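Local coordinates for Cas13d (uncultured Ruminococcus sp, PDB 6IV9), which binds a CRISPR RNA and, as a Cas13d effector with two HEPN domains, probably takes part in maturing that RNA and cleaving target RNA, at residues I528-F531 with L532-M535; E545-A548 with G549-L552; R687-L690 with A691-I694; E713-A716 with K717-K721. The protein carries 2 engineered substitutions. All coordinates share one frame; numbering follows the deposited sequence.

How the interactions relate
Following the chain from the N terminus, the four contacts come strictly in series: none encloses or crosses another, and each is local, joining residues a helical turn apart or round a tight turn. Interaction 1 forms the last turns of helix 511-535. Interaction 2 is a turn in the loop before helix 556-570; the two centres are about 14 Å apart. The chain then reaches the opposite side of its own centre. There interaction 3 lies on helix 683-696 and interaction 4 near the start of helix 713-760, the two centres about 18 Å apart. L690, M693 and I694 rest on helix 713-760 beyond interaction 4, while interactions 1 and 4 each meet the bound RNA.

Interaction 1: I528-F531 with L532-M535; sequences IKEF and LKIM. With nucleotides of chain B.
E530 and K533, one helical turn apart, lean together at an angle on one side of the backbone, E530 OE2 lying 4.0 Å from K533 CD. Their charged ends do not meet directly. A water donates to E530 OE1 at 2.7 Å and makes only a weak, longer bond to K533 NZ. The same OE1 takes K529 NZ on its anti lone pair at 2.7 Å, a salt bridge between neighbours whose lysine also reaches D526. E530 is bent at its second torsion (chi2 54°), and its other oxygen, OE2, accepts the backbone N of A81. With an alanine here, K529 would lose this carboxylate, though not D526, and the A81 amide would probably be left without its acceptor. These residues belong to the final turns of helix 511-535, a regular alpha helix in which M535 N bonds F531 O at 3.0 Å. On another side, M535 curls back until CE is 3.6 Å from F531 O. F531 leaves the backbone heading away from the following turn; with CG anti to the carbonyl carbon (chi1 -79°) its ring meets U23 of chain B obliquely, CZ lying 3.6 Å from N3. I528 CG2 and L532 CD1 touch loosely at 4.3 Å.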
loop_
_atom_site.group_PDB
_atom_site.type_symbol
_atom_site.label_atom_id
_atom_site.label_comp_id
_atom_site.label_asym_id
_atom_site.label_seq_id
_atom_site.Cartn_x
_atom_site.Cartn_y
_atom_site.Cartn_z
ATOM N N ILE A 528 6.627 7.027 -15.895
ATOM C CA ILE A 528 6.803 6.342 -17.199
ATOM C C ILE A 528 6.225 7.232 -18.296
ATOM O O ILE A 528 6.866 7.401 -19.294
ATOM C CB ILE A 528 6.141 4.955 -17.167
ATOM C CG1 ILE A 528 6.842 4.013 -16.186
ATOM C CG2 ILE A 528 6.059 4.377 -18.564
ATOM C CD1 ILE A 528 6.039 2.822 -15.778
ATOM N N LYS A 529 5.061 7.812 -18.069
ATOM C CA LYS A 529 4.465 8.685 -19.109
ATOM C C LYS A 529 5.398 9.876 -19.382
ATOM O O LYS A 529 5.548 10.232 -20.523
ATOM C CB LYS A 529 3.023 9.045 -18.759
ATOM C CG LYS A 529 2.827 10.163 -17.770
ATOM C CD LYS A 529 2.246 11.392 -18.393
ATOM C CE LYS A 529 2.020 12.496 -17.394
ATOM N NZ LYS A 529 3.230 12.785 -16.597
ATOM N N GLU A 530 5.988 10.446 -18.340
ATOM C CA GLU A 530 6.912 11.595 -18.505
ATOM C C GLU A 530 8.183 11.184 -19.255
ATOM O O GLU A 530 8.604 11.925 -20.087
ATOM C CB GLU A 530 7.192 12.260 -17.163
ATOM C CG GLU A 530 7.406 13.750 -17.263
ATOM C CD GLU A 530 6.316 14.553 -17.958
ATOM O OE1 GLU A 530 5.156 14.170 -17.892
ATOM O OE2 GLU A 530 6.652 15.566 -18.546
ATOM N N PHE A 531 8.764 10.035 -18.941
ATOM C CA PHE A 531 9.982 9.590 -19.658
ATOM C C PHE A 531 9.673 9.376 -21.144
ATOM O O PHE A 531 10.483 9.753 -21.959
ATOM C CB PHE A 531 10.611 8.370 -18.988
ATOM C CG PHE A 531 11.424 8.711 -17.773
ATOM C CD1 PHE A 531 12.516 9.550 -17.864
ATOM C CD2 PHE A 531 11.067 8.239 -16.531
ATOM C CE1 PHE A 531 13.244 9.892 -16.743
ATOM C CE2 PHE A 531 11.804 8.572 -15.412
ATOM C CZ PHE A 531 12.891 9.395 -15.520
ATOM N N LEU A 532 8.530 8.779 -21.468
ATOM C CA LEU A 532 8.182 8.562 -22.896
ATOM C C LEU A 532 8.041 9.925 -23.573
ATOM O O LEU A 532 8.552 10.104 -24.623
ATOM C CB LEU A 532 6.870 7.788 -22.984
ATOM C CG LEU A 532 6.957 6.304 -22.667
ATOM C CD1 LEU A 532 5.583 5.681 -22.633
ATOM C CD2 LEU A 532 7.836 5.585 -23.663
ATOM N N LYS A 533 7.353 10.848 -22.931
ATOM C CA LYS A 533 7.151 12.199 -23.497
ATOM C C LYS A 533 8.498 12.882 -23.750
ATOM O O LYS A 533 8.641 13.496 -24.771
ATOM C CB LYS A 533 6.259 13.010 -22.564
ATOM C CG LYS A 533 6.063 14.443 -23.002
ATOM C CD LYS A 533 5.077 15.202 -22.173
ATOM C CE LYS A 533 3.831 14.409 -21.882
ATOM N NZ LYS A 533 2.652 15.300 -21.795
ATOM N N ILE A 534 9.450 12.755 -22.842
ATOM C CA ILE A 534 10.776 13.394 -23.039
ATOM C C ILE A 534 11.478 12.732 -24.226
ATOM O O ILE A 534 11.955 13.442 -25.083
ATOM C CB ILE A 534 11.617 13.278 -21.762
ATOM C CG1 ILE A 534 11.178 14.290 -20.712
ATOM C CG2 ILE A 534 13.094 13.397 -22.065
ATOM C CD1 ILE A 534 11.500 13.858 -19.308
ATOM N N MET A 535 11.503 11.407 -24.259
ATOM C CA MET A 535 12.211 10.680 -25.341
ATOM C C MET A 535 11.603 11.002 -26.711
ATOM O O MET A 535 12.341 11.065 -27.668
ATOM C CB MET A 535 12.239 9.174 -25.081
ATOM C CG MET A 535 13.212 8.812 -24.003
ATOM S SD MET A 535 13.475 7.056 -23.760
ATOM C CE MET A 535 11.918 6.627 -23.000
ATOM P P U B 23 17.850 12.071 -9.683
ATOM O OP1 U B 23 17.740 12.561 -11.068
ATOM O OP2 U B 23 17.264 12.795 -8.574
ATOM O "O5'" U B 23 17.192 10.612 -9.716
ATOM C "C5'" U B 23 16.747 9.925 -8.523
ATOM C "C4'" U B 23 15.682 8.904 -8.926
ATOM O "O4'" U B 23 14.515 9.657 -9.344
ATOM C "C3'" U B 23 16.066 8.054 -10.148
ATOM O "O3'" U B 23 15.619 6.727 -9.977
ATOM C "C2'" U B 23 15.321 8.702 -11.287
ATOM O "O2'" U B 23 15.107 7.854 -12.417
ATOM C "C1'" U B 23 14.045 9.187 -10.591
ATOM N N1 U B 23 13.450 10.312 -11.327
ATOM C C2 U B 23 12.221 10.129 -11.937
ATOM O O2 U B 23 11.605 9.098 -11.868
ATOM N N3 U B 23 11.773 11.199 -12.670
ATOM C C4 U B 23 12.403 12.383 -12.870
ATOM O O4 U B 23 11.873 13.234 -13.582
ATOM C C5 U B 23 13.656 12.514 -12.190
ATOM C C6 U B 23 14.117 11.502 -11.453
HETATM O O HOH W 1 3.324 16.069 -18.571
#

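Interaction 2: E545-A548 with G549-L552; sequences ELTA and GYKL
K551 NZ donates to L546 O over 2.7 Å, approaching almost in line with the carbonyl bond (C=O...N angle 168°). A bend at the second torsion (chi2 -57°) folds the lysine back over the turn, with CG 3.3 Å from A548 O, and brings the ammonium to that of L546. E545 OE1 stands 4.4 Å from K551 NZ, too far for a salt bridge. Inside the turn, Y550 N bonds T547 O at 2.9 Å; the N-H is fairly straight at 158°, but it comes from above the carbonyl plane. With A548 and G549 both in helical backbone conformation, this i to i+3 bond closes a type I beta turn, itself the first turn of the 3-10 segment. T547 and Y550 point the same way, and T547 OG1 sits in the plane of the tyrosine ring at its edge, 3.4 Å from CD2. On another side L546 runs roughly perpendicular to Y550, its CD1 3.5 Å from Y550 O. Further out, helix 152-160 positions the turn: T547 OG1 bonds R158 O, and the Y550 ring meets that of F159. The ammonium satisfies a main-chain oxygen, and E545, though beyond salt-bridge distance, probably adds a favourable but weak charge term at this surface site.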
loop_
_atom_site.group_PDB
_atom_site.type_symbol
_atom_site.label_atom_id
_atom_site.label_comp_id
_atom_site.label_asym_id
_atom_site.label_seq_id
_atom_site.Cartn_x
_atom_site.Cartn_y
_atom_site.Cartn_z
ATOM N N GLU A 545 10.576 2.357 -28.721
ATOM C CA GLU A 545 9.450 1.470 -29.063
ATOM C C GLU A 545 9.468 0.316 -28.064
ATOM O O GLU A 545 10.387 -0.444 -28.065
ATOM C CB GLU A 545 9.590 0.974 -30.497
ATOM C CG GLU A 545 8.489 0.029 -30.904
ATOM C CD GLU A 545 8.408 -0.277 -32.392
ATOM O OE1 GLU A 545 7.360 -0.014 -32.987
ATOM O OE2 GLU A 545 9.398 -0.767 -32.944
ATOM N N LEU A 546 8.464 0.251 -27.215
ATOM C CA LEU A 546 8.410 -0.830 -26.222
ATOM C C LEU A 546 8.128 -2.131 -26.956
ATOM O O LEU A 546 7.392 -2.097 -27.901
ATOM C CB LEU A 546 7.285 -0.508 -25.243
ATOM C CG LEU A 546 7.610 0.603 -24.255
ATOM C CD1 LEU A 546 6.350 1.175 -23.662
ATOM C CD2 LEU A 546 8.539 0.098 -23.176
ATOM N N THR A 547 8.654 -3.237 -26.437
ATOM C CA THR A 547 8.439 -4.590 -27.002
ATOM C C THR A 547 6.990 -5.016 -26.753
ATOM O O THR A 547 6.348 -4.428 -25.915
ATOM C CB THR A 547 9.506 -5.588 -26.563
ATOM O OG1 THR A 547 9.503 -5.669 -25.147
ATOM C CG2 THR A 547 10.882 -5.199 -27.042
ATOM N N ALA A 548 6.574 -6.096 -27.397
ATOM C CA ALA A 548 5.157 -6.501 -27.451
ATOM C C ALA A 548 4.551 -6.686 -26.060
ATOM O O ALA A 548 3.435 -6.282 -25.874
ATOM C CB ALA A 548 5.037 -7.756 -28.264
ATOM N N GLY A 549 5.290 -7.245 -25.117
ATOM C CA GLY A 549 4.744 -7.466 -23.764
ATOM C C GLY A 549 4.457 -6.186 -22.989
ATOM O O GLY A 549 3.737 -6.254 -22.029
ATOM N N TYR A 550 5.055 -5.075 -23.398
ATOM C CA TYR A 550 4.995 -3.805 -22.639
ATOM C C TYR A 550 4.258 -2.674 -23.354
ATOM O O TYR A 550 4.355 -1.558 -22.910
ATOM C CB TYR A 550 6.421 -3.402 -22.312
ATOM C CG TYR A 550 7.139 -4.447 -21.515
ATOM C CD1 TYR A 550 6.798 -4.670 -20.200
ATOM C CD2 TYR A 550 8.135 -5.218 -22.072
ATOM C CE1 TYR A 550 7.451 -5.613 -19.438
ATOM C CE2 TYR A 550 8.800 -6.169 -21.325
ATOM C CZ TYR A 550 8.457 -6.369 -20.002
ATOM O OH TYR A 550 9.098 -7.290 -19.239
ATOM N N LYS A 551 3.451 -2.999 -24.355
ATOM C CA LYS A 551 2.702 -2.003 -25.163
ATOM C C LYS A 551 1.723 -1.209 -24.300
ATOM O O LYS A 551 1.423 -0.094 -24.635
ATOM C CB LYS A 551 1.905 -2.703 -26.255
ATOM C CG LYS A 551 2.769 -3.395 -27.279
ATOM C CD LYS A 551 3.726 -2.452 -27.912
ATOM C CE LYS A 551 4.079 -2.847 -29.327
ATOM N NZ LYS A 551 5.383 -2.260 -29.695
ATOM N N LEU A 552 1.302 -1.780 -23.182
ATOM C CA LEU A 552 0.332 -1.124 -22.275
ATOM C C LEU A 552 0.898 0.211 -21.792
ATOM O O LEU A 552 0.155 1.133 -21.682
ATOM C CB LEU A 552 0.080 -2.030 -21.074
ATOM C CG LEU A 552 -0.747 -1.394 -19.967
ATOM C CD1 LEU A 552 -2.202 -1.365 -20.339
ATOM C CD2 LEU A 552 -0.546 -2.111 -18.655
#

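Interaction 3: R687-L690 with A691-I694; sequences RSEL and ARMI
R692 and S688 meet twice, through the backbone and through the guanidinium. R692 N donates to S688 O at 3.1 Å, one of four successive i to i+4 bonds; A691 N to R687 O, at 3.0 Å, precedes it. The arginine side chain then turns back over the same carbonyl. Its CG lies anti to the carbonyl carbon (chi1 -80°), and a bend at the third torsion (chi3 -78°) lays the guanidinium against the preceding turn. S688 O, which already receives a backbone N-H, consequently lies over the centre of one face, 3.8 Å from the plane, and the closeness of a positive group is probably mildly favourable. The guanidinium also brushes the helix beside it, NH2 lying 4.1 Å from S688 CB.

Further round the helix, side-chain carbons lie against main-chain oxygens. M693 CG rests 3.4 Å from E689 O, whereas the methyl end meets L690 only loosely, CE to CD2 at 4.5 Å. I694 reaches back along its helix, CD1 standing 3.6 Å from L690 O. R687 points away from this turn and anchors the helix to its surroundings through D663, I661 and L658. A691 packs on V654 and M655 of helix 651-660, L690 on Y669 of helix 663-673 and L726 of helix 713-760, and I694 on Y727 and V730. With R692 exposed and L690, A691 and I694 buried, helix 683-696 behaves as an amphipathic alpha helix packed among helices 651-660, 663-673 and 713-760, with R687 as a buried polar anchor.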
loop_
_atom_site.group_PDB
_atom_site.type_symbol
_atom_site.label_atom_id
_atom_site.label_comp_id
_atom_site.label_asym_id
_atom_site.label_seq_id
_atom_site.Cartn_x
_atom_site.Cartn_y
_atom_site.Cartn_z
ATOM N N ARG A 687 -0.562 2.922 30.967
ATOM C CA ARG A 687 -0.322 1.895 29.925
ATOM C C ARG A 687 -0.448 0.515 30.571
ATOM O O ARG A 687 -1.082 -0.332 29.997
ATOM C CB ARG A 687 1.052 2.076 29.283
ATOM C CG ARG A 687 1.173 3.280 28.363
ATOM C CD ARG A 687 2.470 3.298 27.579
ATOM N NE ARG A 687 2.512 4.255 26.495
ATOM C CZ ARG A 687 2.891 5.510 26.596
ATOM N NH1 ARG A 687 3.390 5.967 27.721
ATOM N NH2 ARG A 687 2.766 6.316 25.569
ATOM N N SER A 688 0.134 0.352 31.760
ATOM C CA SER A 688 0.108 -0.941 32.481
ATOM C C SER A 688 -1.338 -1.315 32.763
ATOM O O SER A 688 -1.696 -2.451 32.574
ATOM C CB SER A 688 0.907 -0.892 33.741
ATOM O OG SER A 688 2.267 -0.763 33.439
ATOM N N GLU A 689 -2.116 -0.356 33.244
ATOM C CA GLU A 689 -3.643 -0.562 33.369
ATOM C C GLU A 689 -4.498 -0.995 32.135
ATOM O O GLU A 689 -5.235 -1.936 32.202
ATOM C CB GLU A 689 -4.244 0.659 34.069
ATOM C CG GLU A 689 -5.457 0.348 34.926
ATOM C CD GLU A 689 -5.916 1.477 35.843
ATOM O OE1 GLU A 689 -5.078 2.306 36.243
ATOM O OE2 GLU A 689 -7.109 1.522 36.162
ATOM N N LEU A 690 -4.160 -0.394 31.003
ATOM C CA LEU A 690 -4.794 -0.725 29.708
ATOM C C LEU A 690 -4.343 -2.132 29.301
ATOM O O LEU A 690 -5.153 -2.871 28.812
ATOM C CB LEU A 690 -4.422 0.345 28.685
ATOM C CG LEU A 690 -4.996 1.722 28.982
ATOM C CD1 LEU A 690 -4.431 2.773 28.059
ATOM C CD2 LEU A 690 -6.497 1.696 28.914
ATOM N N ALA A 691 -3.077 -2.465 29.525
ATOM C CA ALA A 691 -2.558 -3.801 29.167
ATOM C C ALA A 691 -3.272 -4.882 29.983
ATOM O O ALA A 691 -3.563 -5.919 29.444
ATOM C CB ALA A 691 -1.072 -3.863 29.331
ATOM N N ARG A 692 -3.511 -4.619 31.262
ATOM C CA ARG A 692 -4.231 -5.578 32.130
ATOM C C ARG A 692 -5.664 -5.753 31.635
ATOM O O ARG A 692 -6.148 -6.854 31.654
ATOM C CB ARG A 692 -4.231 -5.077 33.568
ATOM C CG ARG A 692 -2.932 -5.372 34.286
ATOM C CD ARG A 692 -3.139 -5.342 35.784
ATOM N NE ARG A 692 -3.191 -3.979 36.269
ATOM C CZ ARG A 692 -2.161 -3.157 36.346
ATOM N NH1 ARG A 692 -2.374 -1.888 36.611
ATOM N NH2 ARG A 692 -0.933 -3.597 36.166
ATOM N N MET A 693 -6.302 -4.671 31.216
ATOM C CA MET A 693 -7.693 -4.758 30.717
ATOM C C MET A 693 -7.731 -5.646 29.478
ATOM O O MET A 693 -8.630 -6.438 29.367
ATOM C CB MET A 693 -8.194 -3.385 30.297
ATOM C CG MET A 693 -8.487 -2.498 31.441
ATOM S SD MET A 693 -9.560 -1.182 30.904
ATOM C CE MET A 693 -9.624 -1.499 29.152
ATOM N N ILE A 694 -6.780 -5.448 28.579
ATOM C CA ILE A 694 -6.685 -6.237 27.324
ATOM C C ILE A 694 -6.424 -7.702 27.673
ATOM O O ILE A 694 -7.060 -8.570 27.123
ATOM C CB ILE A 694 -5.604 -5.631 26.423
ATOM C CG1 ILE A 694 -6.095 -4.319 25.824
ATOM C CG2 ILE A 694 -5.173 -6.606 25.357
ATOM C CD1 ILE A 694 -5.021 -3.466 25.283
#

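Interaction 4: E713-A716 with K717-K721; sequences ENVA and KERAK. With nucleotides of chain B.
K717, bonded through its backbone N to E713 O at 3.2 Å, is unusual in sending its side chain straight out of the turn to the RNA. Its CG is anti to the backbone N (chi1 -178°), every later torsion is also extended, and the full length of the chain spans the distance to a phosphate of the RNA. There K717 NZ donates to OP1 of the adenosine nucleotide at position 48 of chain B at 2.8 Å. A second bond, to the main-chain oxygen of Q707, helps fix the direction of the amine, and carbon C5' of the same nucleotide lies 3.7 Å from K717 NZ. Such a lysine-phosphate contact probably helps hold the bound CRISPR RNA by neutralising backbone charge.

The stalk for this contact is the early part of the long alpha helix 713-760, where N714 O receives E718 N at 2.9 Å. R719 behaves in the contrary way to K717. Bends at its second and third torsions (chi3 -72°) fold the guanidinium back along the helix toward V715 and A716. R719 NH2 comes within 4.1 Å of V715 CG1, in an oblique approach, and the arginine also touches E675 in a neighbouring loop. E718, exposed, bends toward the following turn and forms a salt bridge there: K721 NZ reaches E718 OE2 at 3.2 Å from the syn side, 20° out of the carboxylate plane. K721 and A720 also touch F621 of helix 617-627.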
loop_
_atom_site.group_PDB
_atom_site.type_symbol
_atom_site.label_atom_id
_atom_site.label_comp_id
_atom_site.label_asym_id
_atom_site.label_seq_id
_atom_site.Cartn_x
_atom_site.Cartn_y
_atom_site.Cartn_z
ATOM N N GLU A 713 -27.434 4.008 31.193
ATOM C CA GLU A 713 -27.038 2.793 30.447
ATOM C C GLU A 713 -26.003 3.204 29.398
ATOM O O GLU A 713 -25.206 2.376 29.025
ATOM C CB GLU A 713 -28.258 2.141 29.799
ATOM C CG GLU A 713 -29.106 1.344 30.768
ATOM C CD GLU A 713 -30.408 0.794 30.209
ATOM O OE1 GLU A 713 -30.839 1.255 29.142
ATOM O OE2 GLU A 713 -30.977 -0.101 30.849
ATOM N N ASN A 714 -26.052 4.452 28.957
ATOM C CA ASN A 714 -25.139 4.998 27.925
ATOM C C ASN A 714 -23.687 5.000 28.407
ATOM O O ASN A 714 -22.805 4.835 27.586
ATOM C CB ASN A 714 -25.557 6.398 27.499
ATOM C CG ASN A 714 -26.663 6.370 26.473
ATOM O OD1 ASN A 714 -26.432 6.066 25.317
ATOM N ND2 ASN A 714 -27.870 6.666 26.905
ATOM N N VAL A 715 -23.469 5.256 29.690
ATOM C CA VAL A 715 -22.077 5.330 30.208
ATOM C C VAL A 715 -21.424 3.959 30.046
ATOM O O VAL A 715 -20.343 3.900 29.513
ATOM C CB VAL A 715 -22.072 5.826 31.667
ATOM C CG1 VAL A 715 -20.672 5.935 32.231
ATOM C CG2 VAL A 715 -22.765 7.167 31.786
ATOM N N ALA A 716 -22.094 2.896 30.458
ATOM C CA ALA A 716 -21.518 1.550 30.296
ATOM C C ALA A 716 -21.360 1.212 28.810
ATOM O O ALA A 716 -20.397 0.561 28.467
ATOM C CB ALA A 716 -22.352 0.533 31.008
ATOM N N LYS A 717 -22.318 1.592 27.973
ATOM C CA LYS A 717 -22.224 1.258 26.532
ATOM C C LYS A 717 -21.029 1.968 25.891
ATOM O O LYS A 717 -20.319 1.330 25.157
ATOM C CB LYS A 717 -23.501 1.635 25.789
ATOM C CG LYS A 717 -23.473 1.282 24.315
ATOM C CD LYS A 717 -24.587 1.859 23.528
ATOM C CE LYS A 717 -24.570 1.420 22.086
ATOM N NZ LYS A 717 -25.658 2.050 21.312
ATOM N N GLU A 718 -20.829 3.243 26.197
ATOM C CA GLU A 718 -19.702 4.001 25.603
ATOM C C GLU A 718 -18.384 3.365 26.046
ATOM O O GLU A 718 -17.499 3.250 25.244
ATOM C CB GLU A 718 -19.770 5.477 25.990
ATOM C CG GLU A 718 -20.774 6.282 25.197
ATOM C CD GLU A 718 -20.775 6.055 23.693
ATOM O OE1 GLU A 718 -19.742 6.292 23.060
ATOM O OE2 GLU A 718 -21.810 5.625 23.166
ATOM N N ARG A 719 -18.288 2.977 27.308
ATOM C CA ARG A 719 -17.054 2.349 27.828
ATOM C C ARG A 719 -16.802 1.006 27.138
ATOM O O ARG A 719 -15.666 0.719 26.832
ATOM C CB ARG A 719 -17.129 2.205 29.345
ATOM C CG ARG A 719 -15.797 1.888 29.994
ATOM C CD ARG A 719 -15.981 0.912 31.126
ATOM N NE ARG A 719 -16.606 1.514 32.274
ATOM C CZ ARG A 719 -17.878 1.406 32.618
ATOM N NH1 ARG A 719 -18.421 0.225 32.832
ATOM N NH2 ARG A 719 -18.583 2.493 32.833
ATOM N N ALA A 720 -17.846 0.219 26.920
ATOM C CA ALA A 720 -17.685 -1.081 26.241
ATOM C C ALA A 720 -17.157 -0.845 24.825
ATOM O O ALA A 720 -16.290 -1.545 24.401
ATOM C CB ALA A 720 -19.004 -1.793 26.208
ATOM N N LYS A 721 -17.689 0.154 24.141
ATOM C CA LYS A 721 -17.226 0.452 22.765
ATOM C C LYS A 721 -15.757 0.877 22.781
ATOM O O LYS A 721 -15.030 0.466 21.913
ATOM C CB LYS A 721 -18.097 1.543 22.158
ATOM C CG LYS A 721 -19.511 1.097 21.851
ATOM C CD LYS A 721 -20.431 2.231 21.597
ATOM C CE LYS A 721 -20.029 3.055 20.405
ATOM N NZ LYS A 721 -20.631 4.404 20.458
ATOM P P A B 48 -26.134 2.682 17.547
ATOM O OP1 A B 48 -25.467 1.816 18.547
ATOM O OP2 A B 48 -25.769 2.621 16.122
ATOM O "O5'" A B 48 -27.704 2.396 17.559
ATOM C "C5'" A B 48 -28.410 2.225 18.786
ATOM C "C4'" A B 48 -29.894 2.264 18.517
ATOM O "O4'" A B 48 -30.239 3.501 17.842
ATOM C "C3'" A B 48 -30.388 1.177 17.561
ATOM O "O3'" A B 48 -30.501 -0.076 18.198
ATOM C "C2'" A B 48 -31.697 1.781 17.083
ATOM O "O2'" A B 48 -32.599 1.601 18.154
ATOM C "C1'" A B 48 -31.285 3.239 16.901
ATOM N N9 A B 48 -30.792 3.511 15.564
ATOM C C8 A B 48 -29.497 3.674 15.129
ATOM N N7 A B 48 -29.399 3.916 13.844
ATOM C C5 A B 48 -30.715 3.913 13.404
ATOM C C6 A B 48 -31.284 4.119 12.143
ATOM N N6 A B 48 -30.566 4.362 11.048
ATOM N N1 A B 48 -32.630 4.048 12.038
ATOM C C2 A B 48 -33.347 3.796 13.140
ATOM N N3 A B 48 -32.925 3.582 14.387
ATOM C C4 A B 48 -31.583 3.657 14.450
#